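Local coordinates for cellulase (Xanthomonas axonopodis pv. citri, PDB 5HOS), which probably hydrolyses internal beta-1,4-glucosidic bonds of cellulose, as an endo-beta-1,4-glucanase of glycoside hydrolase family 5, at residues Ile217-Leu221 / Asn222-Ile226. Numbering follows the deposited sequence.
Sequences IRDPL and NRYAI. With SO4 (sulfate ion), chain B.
Asp-219 to Asn-222 form a type I beta turn, closed by the hydrogen bond from Asn-222 N to Asp-219 O (2.9 Å), and the chain then enters the strand that begins at Tyr-224. With its CG anti to the backbone N (chi1 179°), Asp-219 folds its carboxylate over the turn and accepts one backbone hydrogen bond on each oxygen: Leu-221 N donates to OD1 (3.0 Å) and Arg-223 N to OD2 (2.8 Å), both from the same side of the carboxylate plane. OD1 also forms a salt bridge with Arg-180 of helix 165-181; the two N-H donors and this arginine would be expected to stabilise the buried carboxylate in its ionised form. The Tyr-224 ring lies obliquely beside the same side chain, its CD1 3.4 Å from Asp-219 CB, while its CE2 meets Ile-217 CG2 at 4.0 Å. Lys-265 is hydrogen-bonded to both Tyr-224 OH and Ile-217 O. Arg-223 extends away from the turn, and its NE and NH2 donate nearly straight hydrogen bonds to O1 (3.1 Å) and O3 (3.0 Å) of a sulfate, probably from the crystallisation liquor. The Leu-221 N bond makes an Asx turn, superposed on the beta turn leading into the sixth strand of the family 5 (beta/alpha)8 barrel.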
loop_
_atom_site.group_PDB
_atom_site.type_symbol
_atom_site.label_atom_id
_atom_site.label_comp_id
_atom_site.label_asym_id
_atom_site.label_seq_id
_atom_site.Cartn_x
_atom_site.Cartn_y
_atom_site.Cartn_z
ATOM N N ILE A 217 10.947 -12.024 9.947
ATOM C CA ILE A 217 9.800 -12.417 9.107
ATOM C C ILE A 217 10.226 -13.456 8.079
ATOM O O ILE A 217 11.257 -13.307 7.416
ATOM C CB ILE A 217 9.135 -11.231 8.375
ATOM C CG1 ILE A 217 8.254 -10.444 9.342
ATOM C CG2 ILE A 217 8.256 -11.685 7.191
ATOM C CD1 ILE A 217 7.006 -11.159 9.843
ATOM N N ARG A 218 9.404 -14.494 7.962
ATOM C CA ARG A 218 9.605 -15.555 6.990
ATOM C C ARG A 218 8.308 -15.771 6.194
ATOM O O ARG A 218 7.206 -15.378 6.619
ATOM C CB ARG A 218 10.045 -16.839 7.697
ATOM C CG ARG A 218 11.390 -16.736 8.417
ATOM C CD ARG A 218 12.588 -16.626 7.469
ATOM N NE ARG A 218 13.852 -16.377 8.184
ATOM C CZ ARG A 218 14.375 -15.177 8.477
ATOM N NH1 ARG A 218 13.775 -14.038 8.128
ATOM N NH2 ARG A 218 15.532 -15.111 9.133
ATOM N N ASP A 219 8.461 -16.349 5.017
ATOM C CA ASP A 219 7.341 -16.689 4.153
ATOM C C ASP A 219 7.556 -18.129 3.715
ATOM O O ASP A 219 8.548 -18.398 3.041
ATOM C CB ASP A 219 7.325 -15.763 2.929
ATOM C CG ASP A 219 6.194 -16.070 1.956
ATOM O OD1 ASP A 219 5.465 -17.078 2.120
ATOM O OD2 ASP A 219 6.035 -15.292 0.986
ATOM N N PRO A 220 6.627 -19.048 4.061
ATOM C CA PRO A 220 6.752 -20.446 3.579
ATOM C C PRO A 220 6.944 -20.651 2.063
ATOM O O PRO A 220 7.514 -21.672 1.672
ATOM C CB PRO A 220 5.443 -21.094 4.040
ATOM C CG PRO A 220 5.090 -20.342 5.282
ATOM C CD PRO A 220 5.511 -18.910 5.019
ATOM N N LEU A 221 6.470 -19.721 1.228
ATOM C CA LEU A 221 6.711 -19.770 -0.230
ATOM C C LEU A 221 7.738 -18.744 -0.736
ATOM O O LEU A 221 8.007 -18.676 -1.923
ATOM C CB LEU A 221 5.391 -19.600 -1.002
ATOM C CG LEU A 221 4.262 -20.614 -0.769
ATOM C CD1 LEU A 221 3.128 -20.377 -1.753
ATOM C CD2 LEU A 221 4.734 -22.055 -0.889
ATOM N N ASN A 222 8.320 -17.958 0.159
ATOM C CA ASN A 222 9.327 -16.966 -0.194
ATOM C C ASN A 222 8.932 -16.045 -1.363
ATOM O O ASN A 222 9.683 -15.874 -2.309
ATOM C CB ASN A 222 10.669 -17.652 -0.464
ATOM C CG ASN A 222 11.847 -16.697 -0.352
ATOM O OD1 ASN A 222 11.745 -15.621 0.249
ATOM N ND2 ASN A 222 12.970 -17.086 -0.925
ATOM N N ARG A 223 7.743 -15.447 -1.277
ATOM C CA ARG A 223 7.291 -14.490 -2.280
ATOM C C ARG A 223 6.595 -13.317 -1.606
ATOM O O ARG A 223 5.360 -13.247 -1.550
ATOM C CB ARG A 223 6.369 -15.140 -3.308
ATOM C CG ARG A 223 6.276 -14.291 -4.567
ATOM C CD ARG A 223 5.047 -14.588 -5.394
ATOM N NE ARG A 223 4.903 -13.623 -6.481
ATOM C CZ ARG A 223 3.896 -13.615 -7.353
ATOM N NH1 ARG A 223 2.927 -14.529 -7.288
ATOM N NH2 ARG A 223 3.859 -12.686 -8.302
ATOM N N TYR A 224 7.413 -12.405 -1.102
ATOM C CA TYR A 224 6.922 -11.247 -0.356
ATOM C C TYR A 224 7.877 -10.081 -0.484
ATOM O O TYR A 224 9.002 -10.229 -0.957
ATOM C CB TYR A 224 6.727 -11.619 1.118
ATOM C CG TYR A 224 8.009 -11.797 1.914
ATOM C CD1 TYR A 224 8.794 -12.947 1.785
ATOM C CD2 TYR A 224 8.434 -10.817 2.800
ATOM C CE1 TYR A 224 9.961 -13.108 2.529
ATOM C CE2 TYR A 224 9.590 -10.966 3.541
ATOM C CZ TYR A 224 10.356 -12.109 3.401
ATOM O OH TYR A 224 11.498 -12.223 4.156
ATOM N N ALA A 225 7.406 -8.907 -0.082
ATOM C CA ALA A 225 8.256 -7.738 0.049
ATOM C C ALA A 225 7.826 -6.984 1.287
ATOM O O ALA A 225 6.691 -7.119 1.734
ATOM C CB ALA A 225 8.157 -6.844 -1.181
ATOM N N ILE A 226 8.761 -6.219 1.837
ATOM C CA ILE A 226 8.497 -5.356 2.978
ATOM C C ILE A 226 7.918 -4.057 2.440
ATOM O O ILE A 226 8.516 -3.404 1.587
ATOM C CB ILE A 226 9.785 -5.064 3.779
ATOM C CG1 ILE A 226 10.449 -6.371 4.245
ATOM C CG2 ILE A 226 9.493 -4.141 4.959
ATOM C CD1 ILE A 226 9.560 -7.278 5.077
HETATM S S SO4 B . 7.232 -10.812 -7.662
HETATM O O1 SO4 B . 7.295 -11.688 -6.464
HETATM O O2 SO4 B . 7.835 -11.524 -8.812
HETATM O O3 SO4 B . 5.828 -10.487 -7.964
HETATM O O4 SO4 B . 8.013 -9.583 -7.422
#